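Glycerol uptake operon antiterminator regulatory protein (Listeria monocytogenes str. 4b, PDB 3KTS) probably regulates transcription of the glycerol uptake operon by antitermination, its TIM-barrel fold presumably responding to glycerol 3-phosphate. Local coordinates at residues L36-A41 with V57-D62; I131-G136 with E140-M145; K24-D29 with V47-A52. One frame throughout, in Å; residues are numbered along the deposited sequence.

Contact 1: L36-A41 with V57-D62; sequences LETHVA and VLLHAD
Thr38, whose side chain meets Leu59, has its carbonyl O hydrogen-bonded by Asn65 ND2, and its backbone is further bonded to Leu63 and Asn65. The polar groups of Thr38's main chain are thus served from beyond residue 60, and what passes directly between segments 36-41 and 57-62 is van der Waals contact, with no hydrogen bond. Leu59 CD1 sits 4.1 Å from both branches of Thr38, OG1 and CG2. The leucine reaches this spot because its CG stands anti to the backbone N (chi1 173°). A small beta-branched residue suits Thr38, since it can offer a methyl to the interior while keeping a strand conformation.

At the other end of the contact, the Leu36 side chain runs alongside that of His60 in the same direction. Leu36 CD2 comes at the imidazole obliquely, 3.6 Å from His60 NE2 and 3.7 Å from His60 CD2. Near the main chain, Leu36 O rests 3.5 Å from His60 CB. Arg107 of strand 103-109 touches both residues.

Here two neighbouring parallel strands, 32-39 and 56-60, approach their C-terminal ends, the end of a TIM barrel where pockets usually lie. An unidentified ligand about 4 Å from the Leu36 side chain is consistent with one. His60 faces Val34 and Arg107 within the barrel, whereas Leu59 turns outward to Leu77 of helix 71-81.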
ATOM      1  N   LEU A  36       0.195  -3.586   8.168  1.00 67.23           N
ATOM      2  CA  LEU A  36      -1.105  -4.102   7.760  1.00 73.09           C
ATOM      3  C   LEU A  36      -2.130  -3.965   8.881  1.00 70.33           C
ATOM      4  O   LEU A  36      -3.031  -3.130   8.813  1.00 82.01           O
ATOM      5  CB  LEU A  36      -0.988  -5.566   7.330  1.00 73.99           C
ATOM      6  CG  LEU A  36      -0.715  -5.818   5.846  1.00 83.21           C
ATOM      7  CD1 LEU A  36      -0.148  -7.212   5.632  1.00 94.31           C
ATOM      8  CD2 LEU A  36      -1.980  -5.617   5.024  1.00 79.48           C
ATOM      9  N   GLU A  37      -1.984  -4.790   9.913  1.00 73.10           N
ATOM     10  CA  GLU A  37      -2.802  -4.667  11.114  1.00 80.64           C
ATOM     11  C   GLU A  37      -2.022  -4.011  12.247  1.00 74.82           C
ATOM     12  O   GLU A  37      -0.869  -4.357  12.501  1.00 85.10           O
ATOM     13  CB  GLU A  37      -3.316  -6.039  11.554  1.00 74.03           C
ATOM     14  CG  GLU A  37      -4.357  -5.986  12.660  1.00 94.32           C
ATOM     15  CD  GLU A  37      -4.619  -7.346  13.280  1.00 94.52           C
ATOM     16  OE1 GLU A  37      -5.492  -7.438  14.168  1.00 86.74           O
ATOM     17  OE2 GLU A  37      -3.950  -8.322  12.879  1.00116.81           O
ATOM     18  N   THR A  38      -2.660  -3.063  12.925  1.00 77.25           N
ATOM     19  CA  THR A  38      -1.996  -2.289  13.968  1.00 80.09           C
ATOM     20  C   THR A  38      -2.942  -2.006  15.130  1.00 84.49           C
ATOM     21  O   THR A  38      -4.137  -2.295  15.055  1.00 89.19           O
ATOM     22  CB  THR A  38      -1.454  -0.955  13.424  1.00 78.36           C
ATOM     23  OG1 THR A  38      -2.477  -0.291  12.672  1.00 74.05           O
ATOM     24  CG2 THR A  38      -0.249  -1.195  12.528  1.00 79.41           C
ATOM     25  N   HIS A  39      -2.401  -1.440  16.204  1.00 81.89           N
ATOM     26  CA  HIS A  39      -3.204  -1.054  17.349  1.00 82.17           C
ATOM     27  C   HIS A  39      -2.961   0.422  17.591  1.00 81.57           C
ATOM     28  O   HIS A  39      -1.813   0.867  17.634  1.00 75.92           O
ATOM     29  CB  HIS A  39      -2.830  -1.904  18.568  1.00 81.99           C
ATOM     30  CG  HIS A  39      -2.879  -3.377  18.296  1.00 99.14           C
ATOM     31  ND1 HIS A  39      -1.822  -4.068  17.738  1.00 96.36           N
ATOM     32  CD2 HIS A  39      -3.873  -4.282  18.461  1.00100.82           C
ATOM     33  CE1 HIS A  39      -2.158  -5.337  17.590  1.00 95.54           C
ATOM     34  NE2 HIS A  39      -3.397  -5.494  18.022  1.00 91.67           N
ATOM     35  N   VAL A  40      -4.051   1.178  17.722  1.00 85.01           N
ATOM     36  CA  VAL A  40      -3.993   2.638  17.896  1.00 84.66           C
ATOM     37  C   VAL A  40      -3.176   3.073  19.132  1.00 80.96           C
ATOM     38  O   VAL A  40      -2.596   4.159  19.152  1.00 83.16           O
ATOM     39  CB  VAL A  40      -5.428   3.262  17.864  1.00 83.31           C
ATOM     40  CG1 VAL A  40      -6.234   2.893  19.103  1.00 63.69           C
ATOM     41  CG2 VAL A  40      -5.380   4.775  17.654  1.00 90.67           C
ATOM     42  N   ALA A  41      -3.103   2.191  20.130  1.00 86.71           N
ATOM     43  CA  ALA A  41      -2.353   2.432  21.359  1.00 84.93           C
ATOM     44  C   ALA A  41      -0.851   2.452  21.101  1.00 86.98           C
ATOM     45  O   ALA A  41      -0.147   3.358  21.550  1.00 84.63           O
ATOM     46  CB  ALA A  41      -2.698   1.379  22.395  1.00 81.97           C
ATOM     47  N   VAL A  57       7.294   4.238   5.901  1.00 82.83           N
ATOM     48  CA  VAL A  57       6.101   3.447   6.228  1.00 83.13           C
ATOM     49  C   VAL A  57       4.853   3.801   5.405  1.00 85.26           C
ATOM     50  O   VAL A  57       4.448   4.967   5.320  1.00 83.53           O
ATOM     51  CB  VAL A  57       5.769   3.506   7.746  1.00 78.18           C
ATOM     52  CG1 VAL A  57       4.535   2.669   8.081  1.00 78.39           C
ATOM     53  CG2 VAL A  57       6.940   3.015   8.553  1.00 78.58           C
ATOM     54  N   LEU A  58       4.269   2.773   4.792  1.00 80.75           N
ATOM     55  CA  LEU A  58       2.943   2.859   4.197  1.00 78.35           C
ATOM     56  C   LEU A  58       1.961   2.186   5.157  1.00 73.51           C
ATOM     57  O   LEU A  58       2.044   0.978   5.396  1.00 71.43           O
ATOM     58  CB  LEU A  58       2.931   2.193   2.816  1.00 73.42           C
ATOM     59  CG  LEU A  58       3.996   2.714   1.836  1.00 79.34           C
ATOM     60  CD1 LEU A  58       4.219   1.766   0.657  1.00 67.30           C
ATOM     61  CD2 LEU A  58       3.672   4.130   1.353  1.00 52.48           C
ATOM     62  N   LEU A  59       1.053   2.978   5.721  1.00 67.05           N
ATOM     63  CA  LEU A  59       0.154   2.493   6.770  1.00 73.86           C
ATOM     64  C   LEU A  59      -1.286   2.268   6.308  1.00 73.51           C
ATOM     65  O   LEU A  59      -1.923   3.168   5.761  1.00 73.35           O
ATOM     66  CB  LEU A  59       0.173   3.444   7.978  1.00 70.24           C
ATOM     67  CG  LEU A  59      -0.846   3.174   9.094  1.00 62.95           C
ATOM     68  CD1 LEU A  59      -0.599   1.823   9.770  1.00 85.20           C
ATOM     69  CD2 LEU A  59      -0.871   4.298  10.127  1.00 74.22           C
ATOM     70  N   HIS A  60      -1.792   1.064   6.557  1.00 74.78           N
ATOM     71  CA  HIS A  60      -3.193   0.756   6.309  1.00 84.19           C
ATOM     72  C   HIS A  60      -4.117   1.462   7.287  1.00 86.85           C
ATOM     73  O   HIS A  60      -4.257   1.048   8.441  1.00 89.41           O
ATOM     74  CB  HIS A  60      -3.427  -0.746   6.344  1.00 89.37           C
ATOM     75  CG  HIS A  60      -3.141  -1.415   5.043  1.00103.84           C
ATOM     76  ND1 HIS A  60      -4.082  -1.522   4.043  1.00111.11           N
ATOM     77  CD2 HIS A  60      -2.010  -1.983   4.562  1.00111.52           C
ATOM     78  CE1 HIS A  60      -3.545  -2.139   3.007  1.00120.20           C
ATOM     79  NE2 HIS A  60      -2.290  -2.432   3.296  1.00113.83           N
ATOM     80  N   ALA A  61      -4.745   2.528   6.798  1.00 85.72           N
ATOM     81  CA  ALA A  61      -5.663   3.352   7.575  1.00 83.76           C
ATOM     82  C   ALA A  61      -6.903   2.580   8.028  1.00 88.04           C
ATOM     83  O   ALA A  61      -7.481   2.871   9.077  1.00 91.17           O
ATOM     84  CB  ALA A  61      -6.067   4.553   6.763  1.00 86.56           C
ATOM     85  N   ASP A  62      -7.295   1.591   7.230  1.00 87.61           N
ATOM     86  CA  ASP A  62      -8.487   0.799   7.495  1.00 86.52           C
ATOM     87  C   ASP A  62      -8.260  -0.303   8.530  1.00 85.42           C
ATOM     88  O   ASP A  62      -9.220  -0.796   9.126  1.00 86.44           O
ATOM     89  CB  ASP A  62      -9.017   0.201   6.190  1.00 80.71           C
ATOM     90  CG  ASP A  62      -9.425   1.264   5.188  1.00 92.57           C
ATOM     91  OD1 ASP A  62      -9.461   0.952   3.981  1.00 93.82           O
ATOM     92  OD2 ASP A  62      -9.708   2.411   5.603  1.00 91.04           O
TER

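Contact 2: I131-G136 with E140-M145; sequences IELLPG and EQVQKM
Leu133 points toward the helix, and its branches divide the work. CD2 of Leu133 packs 3.8 Å from Met145 CG and 4.1 Å from Val142 CG2, while its CD1 lies 4.2 Å from Met145 SD. The bend of Met145 at chi2 (-103°) sets SD beside that methyl. There Ile131 CD1 adds a looser contact, 4.4 Å from Met145 SD. A flexible, unbranched methionine can fit between two branched residues, and Val142 supplies a short neighbour one turn away.

This is the strand-helix half of a beta-alpha-beta unit in the TIM barrel: helix 139-149 returns along the outside of strand 130-134, the short segments running at 150° with axes 9.9 Å apart. Ile131 and Leu133 face outward; Glu132, between them, faces the interior, where it forms a salt bridge with Arg107 NE and a hydrogen bond with Thr177 OG1.

Neighbouring elements add the next shell. Tyr116 and Val120 of helix 113-126 touch Met145, and Val153 of the following strand touches both Ile131 and Val142. Backbone hydrogen bonds join Ile131 and Leu133 with Ile154, and Glu132 with Gln106 and Leu108, fixing strand 130-134 between its neighbours.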
ATOM      1  N   ILE A 131      -2.537   3.258  -6.794  1.00 80.44           N
ATOM      2  CA  ILE A 131      -3.549   2.231  -6.488  1.00 83.87           C
ATOM      3  C   ILE A 131      -2.961   0.854  -6.218  1.00 78.81           C
ATOM      4  O   ILE A 131      -2.166   0.356  -6.997  1.00 82.22           O
ATOM      5  CB  ILE A 131      -4.671   2.123  -7.562  1.00 75.78           C
ATOM      6  CG1 ILE A 131      -4.135   2.430  -8.954  1.00 83.12           C
ATOM      7  CG2 ILE A 131      -5.795   3.081  -7.239  1.00 94.64           C
ATOM      8  CD1 ILE A 131      -5.201   2.536 -10.043  1.00 89.85           C
ATOM      9  N   GLU A 132      -3.341   0.249  -5.100  1.00 74.68           N
ATOM     10  CA  GLU A 132      -2.966  -1.141  -4.830  1.00 74.89           C
ATOM     11  C   GLU A 132      -4.082  -2.067  -5.328  1.00 67.78           C
ATOM     12  O   GLU A 132      -5.235  -1.931  -4.919  1.00 64.04           O
ATOM     13  CB  GLU A 132      -2.692  -1.357  -3.335  1.00 60.69           C
ATOM     14  CG  GLU A 132      -2.108  -2.712  -2.971  1.00 73.10           C
ATOM     15  CD  GLU A 132      -1.923  -2.902  -1.461  1.00 81.62           C
ATOM     16  OE1 GLU A 132      -2.917  -2.807  -0.699  1.00 78.00           O
ATOM     17  OE2 GLU A 132      -0.773  -3.160  -1.037  1.00 77.32           O
ATOM     18  N   LEU A 133      -3.739  -2.991  -6.222  1.00 68.62           N
ATOM     19  CA  LEU A 133      -4.690  -4.001  -6.699  1.00 70.08           C
ATOM     20  C   LEU A 133      -4.458  -5.349  -6.034  1.00 74.77           C
ATOM     21  O   LEU A 133      -3.318  -5.804  -5.905  1.00 74.82           O
ATOM     22  CB  LEU A 133      -4.618  -4.161  -8.218  1.00 67.30           C
ATOM     23  CG  LEU A 133      -5.606  -3.359  -9.076  1.00 85.42           C
ATOM     24  CD1 LEU A 133      -5.339  -1.850  -9.043  1.00 87.22           C
ATOM     25  CD2 LEU A 133      -5.591  -3.879 -10.513  1.00 74.04           C
ATOM     26  N   LEU A 134      -5.551  -5.975  -5.602  1.00 76.09           N
ATOM     27  CA  LEU A 134      -5.517  -7.313  -5.009  1.00 73.17           C
ATOM     28  C   LEU A 134      -6.559  -8.211  -5.681  1.00 76.33           C
ATOM     29  O   LEU A 134      -7.657  -7.750  -5.982  1.00 78.75           O
ATOM     30  CB  LEU A 134      -5.747  -7.252  -3.499  1.00 73.73           C
ATOM     31  CG  LEU A 134      -4.769  -6.396  -2.690  1.00 88.22           C
ATOM     32  CD1 LEU A 134      -5.353  -5.024  -2.485  1.00 87.30           C
ATOM     33  CD2 LEU A 134      -4.427  -7.020  -1.351  1.00 84.34           C
ATOM     34  N   PRO A 135      -6.219  -9.487  -5.944  1.00 82.60           N
ATOM     35  CA  PRO A 135      -4.931 -10.135  -5.721  1.00 82.14           C
ATOM     36  C   PRO A 135      -3.908  -9.743  -6.773  1.00 82.94           C
ATOM     37  O   PRO A 135      -4.268  -9.201  -7.821  1.00 85.60           O
ATOM     38  CB  PRO A 135      -5.263 -11.619  -5.850  1.00 78.88           C
ATOM     39  CG  PRO A 135      -6.378 -11.656  -6.806  1.00 86.12           C
ATOM     40  CD  PRO A 135      -7.199 -10.428  -6.518  1.00 85.08           C
ATOM     41  N   GLY A 136      -2.642 -10.017  -6.475  1.00 83.57           N
ATOM     42  CA  GLY A 136      -1.539  -9.674  -7.360  1.00 84.53           C
ATOM     43  C   GLY A 136      -1.166 -10.786  -8.317  1.00 84.75           C
ATOM     44  O   GLY A 136      -0.109 -10.733  -8.950  1.00 88.00           O
ATOM     45  N   GLU A 140      -3.230  -9.911 -16.188  1.00 96.87           N
ATOM     46  CA  GLU A 140      -3.999  -9.295 -17.266  1.00 96.07           C
ATOM     47  C   GLU A 140      -4.971  -8.223 -16.782  1.00 97.46           C
ATOM     48  O   GLU A 140      -5.284  -7.299 -17.533  1.00101.91           O
ATOM     49  CB  GLU A 140      -4.694 -10.356 -18.115  1.00 97.69           C
ATOM     50  CG  GLU A 140      -3.765 -10.970 -19.163  1.00115.76           C
ATOM     51  CD  GLU A 140      -3.993 -12.458 -19.374  1.00132.17           C
ATOM     52  OE1 GLU A 140      -4.323 -12.855 -20.513  1.00133.20           O
ATOM     53  OE2 GLU A 140      -3.835 -13.234 -18.403  1.00135.92           O
ATOM     54  N   GLN A 141      -5.425  -8.330 -15.533  1.00 97.16           N
ATOM     55  CA  GLN A 141      -6.277  -7.296 -14.930  1.00 92.15           C
ATOM     56  C   GLN A 141      -5.474  -6.067 -14.536  1.00 91.10           C
ATOM     57  O   GLN A 141      -5.987  -4.950 -14.581  1.00 95.07           O
ATOM     58  CB  GLN A 141      -7.054  -7.821 -13.717  1.00 92.04           C
ATOM     59  CG  GLN A 141      -8.309  -8.641 -14.051  1.00 97.57           C
ATOM     60  CD  GLN A 141      -9.213  -7.992 -15.097  1.00 95.18           C
ATOM     61  OE1 GLN A 141      -9.669  -6.858 -14.938  1.00 96.94           O
ATOM     62  NE2 GLN A 141      -9.478  -8.723 -16.172  1.00 94.66           N
ATOM     63  N   VAL A 142      -4.221  -6.291 -14.145  1.00 90.96           N
ATOM     64  CA  VAL A 142      -3.284  -5.212 -13.830  1.00 89.89           C
ATOM     65  C   VAL A 142      -2.914  -4.467 -15.114  1.00 88.30           C
ATOM     66  O   VAL A 142      -2.791  -3.237 -15.119  1.00 89.91           O
ATOM     67  CB  VAL A 142      -2.043  -5.754 -13.065  1.00 90.73           C
ATOM     68  CG1 VAL A 142      -0.949  -4.702 -12.925  1.00 77.77           C
ATOM     69  CG2 VAL A 142      -2.468  -6.236 -11.685  1.00 97.97           C
ATOM     70  N   GLN A 143      -2.789  -5.224 -16.201  1.00 89.22           N
ATOM     71  CA  GLN A 143      -2.552  -4.677 -17.535  1.00 91.99           C
ATOM     72  C   GLN A 143      -3.710  -3.788 -18.004  1.00 93.13           C
ATOM     73  O   GLN A 143      -3.487  -2.636 -18.383  1.00 92.67           O
ATOM     74  CB  GLN A 143      -2.284  -5.807 -18.537  1.00 88.16           C
ATOM     75  CG  GLN A 143      -1.744  -5.335 -19.884  1.00 96.83           C
ATOM     76  CD  GLN A 143      -0.993  -6.421 -20.633  1.00115.06           C
ATOM     77  OE1 GLN A 143      -1.429  -7.573 -20.689  1.00128.27           O
ATOM     78  NE2 GLN A 143       0.144  -6.055 -21.219  1.00115.73           N
ATOM     79  N   LYS A 144      -4.934  -4.324 -17.951  1.00 96.33           N
ATOM     80  CA  LYS A 144      -6.159  -3.590 -18.307  1.00100.07           C
ATOM     81  C   LYS A 144      -6.296  -2.290 -17.523  1.00 98.73           C
ATOM     82  O   LYS A 144      -6.694  -1.263 -18.079  1.00102.56           O
ATOM     83  CB  LYS A 144      -7.408  -4.440 -18.043  1.00102.66           C
ATOM     84  CG  LYS A 144      -7.802  -5.424 -19.137  1.00108.48           C
ATOM     85  CD  LYS A 144      -9.041  -6.218 -18.703  1.00109.45           C
ATOM     86  CE  LYS A 144      -9.294  -7.434 -19.587  1.00122.43           C
ATOM     87  NZ  LYS A 144     -10.047  -7.085 -20.826  1.00138.47           N
ATOM     88  N   MET A 145      -5.968  -2.339 -16.236  1.00 93.98           N
ATOM     89  CA  MET A 145      -6.173  -1.200 -15.350  1.00 89.65           C
ATOM     90  C   MET A 145      -5.181  -0.081 -15.651  1.00 83.91           C
ATOM     91  O   MET A 145      -5.544   1.094 -15.671  1.00 81.12           O
ATOM     92  CB  MET A 145      -6.051  -1.630 -13.886  1.00 92.84           C
ATOM     93  CG  MET A 145      -7.384  -1.809 -13.179  1.00106.40           C
ATOM     94  SD  MET A 145      -7.788  -0.427 -12.095  1.00 96.65           S
ATOM     95  CE  MET A 145      -8.014   0.887 -13.293  1.00 88.14           C
TER

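Contact 3: K24-D29 with V47-A52; sequences KILELD and VKYAQA
Leu26 and Ala50 bring the two backbones closest, their CA atoms 7.4 Å apart. Leu26 occupies the second position of a type I beta turn from Ile25 to Leu28, closed by a weak hydrogen bond from Leu28 N to Ile25 O. Segment 47-52 is helical, with the Gln51 N to Val47 O bond and the Ala52 N to Lys48 O bond holding its turns. In the TIM barrel, helices 20-25 and 43-52 are successive members of the outer layer, and the contact lies where the chain leaves each helix for the next strand.

Leu26 alone carries the first segment's side of the contact. Its two methyls part: one is turned to the tyrosine, the other to the helix backbone at Ala50. Alanine suits this place: with only a CB it lets the leucine come near the main chain, and that CB also lies against Val57 of strand 56-60. Met33 of strand 32-39 touches Ile25, Leu26 and Ala50, tying the contact to the barrel.

Tyr49 lies at the outer margin, its polar end able to face solvent while one side of the ring, at CE2, rests near the leucine. With CG anti to the backbone N (chi1 -170°), the ring reaches across toward the turn. Leu26 CD1 stands 4.4 Å from Ala50 CA, and Leu26 CD2 meets the tyrosine ring at a slant, 3.7 Å from Tyr49 CE2.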
ATOM      1  N   LYS A  24      11.868  -8.345  11.482  1.00101.70           N
ATOM      2  CA  LYS A  24      12.400  -9.129  10.373  1.00 95.00           C
ATOM      3  C   LYS A  24      12.803  -8.232   9.205  1.00 94.57           C
ATOM      4  O   LYS A  24      13.878  -8.406   8.633  1.00 93.93           O
ATOM      5  CB  LYS A  24      11.376 -10.172   9.907  1.00 93.75           C
ATOM      6  CG  LYS A  24      11.026 -11.261  10.926  1.00 92.35           C
ATOM      7  CD  LYS A  24      11.973 -12.452  10.855  1.00110.95           C
ATOM      8  CE  LYS A  24      11.550 -13.558  11.812  1.00110.27           C
ATOM      9  NZ  LYS A  24      12.527 -14.688  11.826  1.00115.93           N
ATOM     10  N   ILE A  25      11.955  -7.256   8.876  1.00 96.96           N
ATOM     11  CA  ILE A  25      12.202  -6.388   7.718  1.00102.62           C
ATOM     12  C   ILE A  25      13.081  -5.181   8.022  1.00 99.07           C
ATOM     13  O   ILE A  25      13.452  -4.438   7.116  1.00100.58           O
ATOM     14  CB  ILE A  25      10.898  -5.959   6.981  1.00101.16           C
ATOM     15  CG1 ILE A  25      10.069  -4.970   7.802  1.00105.97           C
ATOM     16  CG2 ILE A  25      10.077  -7.166   6.626  1.00107.35           C
ATOM     17  CD1 ILE A  25       8.641  -4.781   7.273  1.00107.77           C
ATOM     18  N   LEU A  26      13.426  -4.995   9.293  1.00100.60           N
ATOM     19  CA  LEU A  26      14.297  -3.892   9.691  1.00 99.86           C
ATOM     20  C   LEU A  26      15.752  -4.220   9.343  1.00101.23           C
ATOM     21  O   LEU A  26      16.603  -3.331   9.291  1.00103.42           O
ATOM     22  CB  LEU A  26      14.131  -3.590  11.184  1.00 98.36           C
ATOM     23  CG  LEU A  26      13.706  -2.176  11.614  1.00 93.52           C
ATOM     24  CD1 LEU A  26      12.450  -1.697  10.889  1.00 96.45           C
ATOM     25  CD2 LEU A  26      13.470  -2.142  13.112  1.00 95.28           C
ATOM     26  N   GLU A  27      16.014  -5.499   9.078  1.00100.42           N
ATOM     27  CA  GLU A  27      17.337  -5.979   8.697  1.00100.41           C
ATOM     28  C   GLU A  27      17.457  -6.152   7.183  1.00101.36           C
ATOM     29  O   GLU A  27      18.235  -6.982   6.709  1.00105.96           O
ATOM     30  CB  GLU A  27      17.622  -7.319   9.379  1.00101.88           C
ATOM     31  CG  GLU A  27      17.351  -7.353  10.879  1.00105.45           C
ATOM     32  CD  GLU A  27      17.183  -8.769  11.416  1.00109.18           C
ATOM     33  OE1 GLU A  27      17.212  -9.731  10.614  1.00108.20           O
ATOM     34  OE2 GLU A  27      17.016  -8.921  12.646  1.00112.09           O
ATOM     35  N   LEU A  28      16.690  -5.374   6.424  1.00100.71           N
ATOM     36  CA  LEU A  28      16.640  -5.536   4.970  1.00 96.72           C
ATOM     37  C   LEU A  28      16.973  -4.265   4.194  1.00 94.91           C
ATOM     38  O   LEU A  28      16.767  -3.155   4.679  1.00 89.85           O
ATOM     39  CB  LEU A  28      15.276  -6.081   4.541  1.00 96.28           C
ATOM     40  CG  LEU A  28      15.142  -7.569   4.202  1.00 97.86           C
ATOM     41  CD1 LEU A  28      15.509  -8.498   5.356  1.00 87.84           C
ATOM     42  CD2 LEU A  28      13.719  -7.844   3.741  1.00100.54           C
ATOM     43  N   ASP A  29      17.470  -4.447   2.974  1.00 98.65           N
ATOM     44  CA  ASP A  29      17.960  -3.346   2.145  1.00104.22           C
ATOM     45  C   ASP A  29      16.829  -2.507   1.537  1.00102.80           C
ATOM     46  O   ASP A  29      17.049  -1.375   1.094  1.00102.69           O
ATOM     47  CB  ASP A  29      18.875  -3.901   1.046  1.00109.47           C
ATOM     48  CG  ASP A  29      19.834  -2.856   0.495  1.00126.43           C
ATOM     49  OD1 ASP A  29      20.956  -2.739   1.035  1.00130.73           O
ATOM     50  OD2 ASP A  29      19.467  -2.151  -0.473  1.00138.71           O
ATOM     51  N   VAL A  47       5.542   3.526  14.270  1.00 90.52           N
ATOM     52  CA  VAL A  47       5.887   4.300  13.080  1.00 90.23           C
ATOM     53  C   VAL A  47       7.246   4.987  13.269  1.00 93.83           C
ATOM     54  O   VAL A  47       8.107   4.936  12.380  1.00 94.18           O
ATOM     55  CB  VAL A  47       4.765   5.313  12.703  1.00 90.38           C
ATOM     56  CG1 VAL A  47       5.178   6.194  11.519  1.00 81.13           C
ATOM     57  CG2 VAL A  47       3.470   4.573  12.381  1.00 80.83           C
ATOM     58  N   LYS A  48       7.445   5.603  14.434  1.00 96.69           N
ATOM     59  CA  LYS A  48       8.698   6.304  14.723  1.00 94.82           C
ATOM     60  C   LYS A  48       9.873   5.347  14.876  1.00 97.19           C
ATOM     61  O   LYS A  48      10.994   5.695  14.508  1.00102.06           O
ATOM     62  CB  LYS A  48       8.567   7.224  15.942  1.00 87.92           C
ATOM     63  CG  LYS A  48       7.596   8.395  15.743  1.00 97.07           C
ATOM     64  CD  LYS A  48       7.958   9.256  14.534  1.00105.68           C
ATOM     65  CE  LYS A  48       6.723   9.879  13.895  1.00102.82           C
ATOM     66  NZ  LYS A  48       6.149  10.983  14.710  1.00112.47           N
ATOM     67  N   TYR A  49       9.609   4.141  15.384  1.00 95.81           N
ATOM     68  CA  TYR A  49      10.641   3.107  15.506  1.00 94.33           C
ATOM     69  C   TYR A  49      11.039   2.526  14.153  1.00 94.87           C
ATOM     70  O   TYR A  49      12.184   2.117  13.963  1.00 98.95           O
ATOM     71  CB  TYR A  49      10.215   1.985  16.458  1.00 93.77           C
ATOM     72  CG  TYR A  49      11.340   1.031  16.801  1.00 97.59           C
ATOM     73  CD1 TYR A  49      12.364   1.414  17.669  1.00 99.03           C
ATOM     74  CD2 TYR A  49      11.388  -0.250  16.248  1.00 93.14           C
ATOM     75  CE1 TYR A  49      13.406   0.544  17.978  1.00 96.69           C
ATOM     76  CE2 TYR A  49      12.422  -1.125  16.555  1.00 86.18           C
ATOM     77  CZ  TYR A  49      13.425  -0.723  17.418  1.00 92.67           C
ATOM     78  OH  TYR A  49      14.448  -1.587  17.721  1.00108.37           O
ATOM     79  N   ALA A  50      10.094   2.489  13.218  1.00 95.15           N
ATOM     80  CA  ALA A  50      10.378   2.002  11.873  1.00 90.79           C
ATOM     81  C   ALA A  50      11.091   3.074  11.059  1.00 94.63           C
ATOM     82  O   ALA A  50      11.956   2.766  10.241  1.00 91.73           O
ATOM     83  CB  ALA A  50       9.114   1.562  11.191  1.00 88.38           C
ATOM     84  N   GLN A  51      10.735   4.334  11.305  1.00 97.62           N
ATOM     85  CA  GLN A  51      11.396   5.465  10.655  1.00 99.15           C
ATOM     86  C   GLN A  51      12.788   5.736  11.232  1.00101.14           C
ATOM     87  O   GLN A  51      13.634   6.334  10.562  1.00102.29           O
ATOM     88  CB  GLN A  51      10.524   6.717  10.729  1.00 98.77           C
ATOM     89  CG  GLN A  51       9.320   6.678   9.807  1.00 91.44           C
ATOM     90  CD  GLN A  51       8.280   7.719  10.159  1.00 93.05           C
ATOM     91  OE1 GLN A  51       8.049   8.017  11.330  1.00 93.57           O
ATOM     92  NE2 GLN A  51       7.639   8.279   9.139  1.00 97.68           N
ATOM     93  N   ALA A  52      13.021   5.290  12.468  1.00 99.64           N
ATOM     94  CA  ALA A  52      14.344   5.371  13.092  1.00104.61           C
ATOM     95  C   ALA A  52      15.339   4.399  12.451  1.00107.03           C
ATOM     96  O   ALA A  52      16.549   4.630  12.487  1.00110.95           O
ATOM     97  CB  ALA A  52      14.251   5.122  14.594  1.00101.68           C
TER

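In the fold
Contacts 1 and 2 are buried and contact 3 only partly so. Contact 1 joins adjacent strands near the barrel mouth and mixes imidazole and hydroxyl groups with leucines; contact 2 joins a strand to its own covering helix through mainly aliphatic and thioether packing; contact 3 joins neighbouring outer elements, with an aromatic ring at its margin. Strands 32-39 and 56-60 of contact 1 flank helix 43-52 of contact 3 in one beta-alpha-beta unit, and the two touch at Val57 CG2 and Ala50 CB, 3.7 Å apart. Contacts 1 and 2 lie on opposite sides of the chain's centre yet meet inside, where His60 CE1 is 3.8 Å from Glu132 OE1.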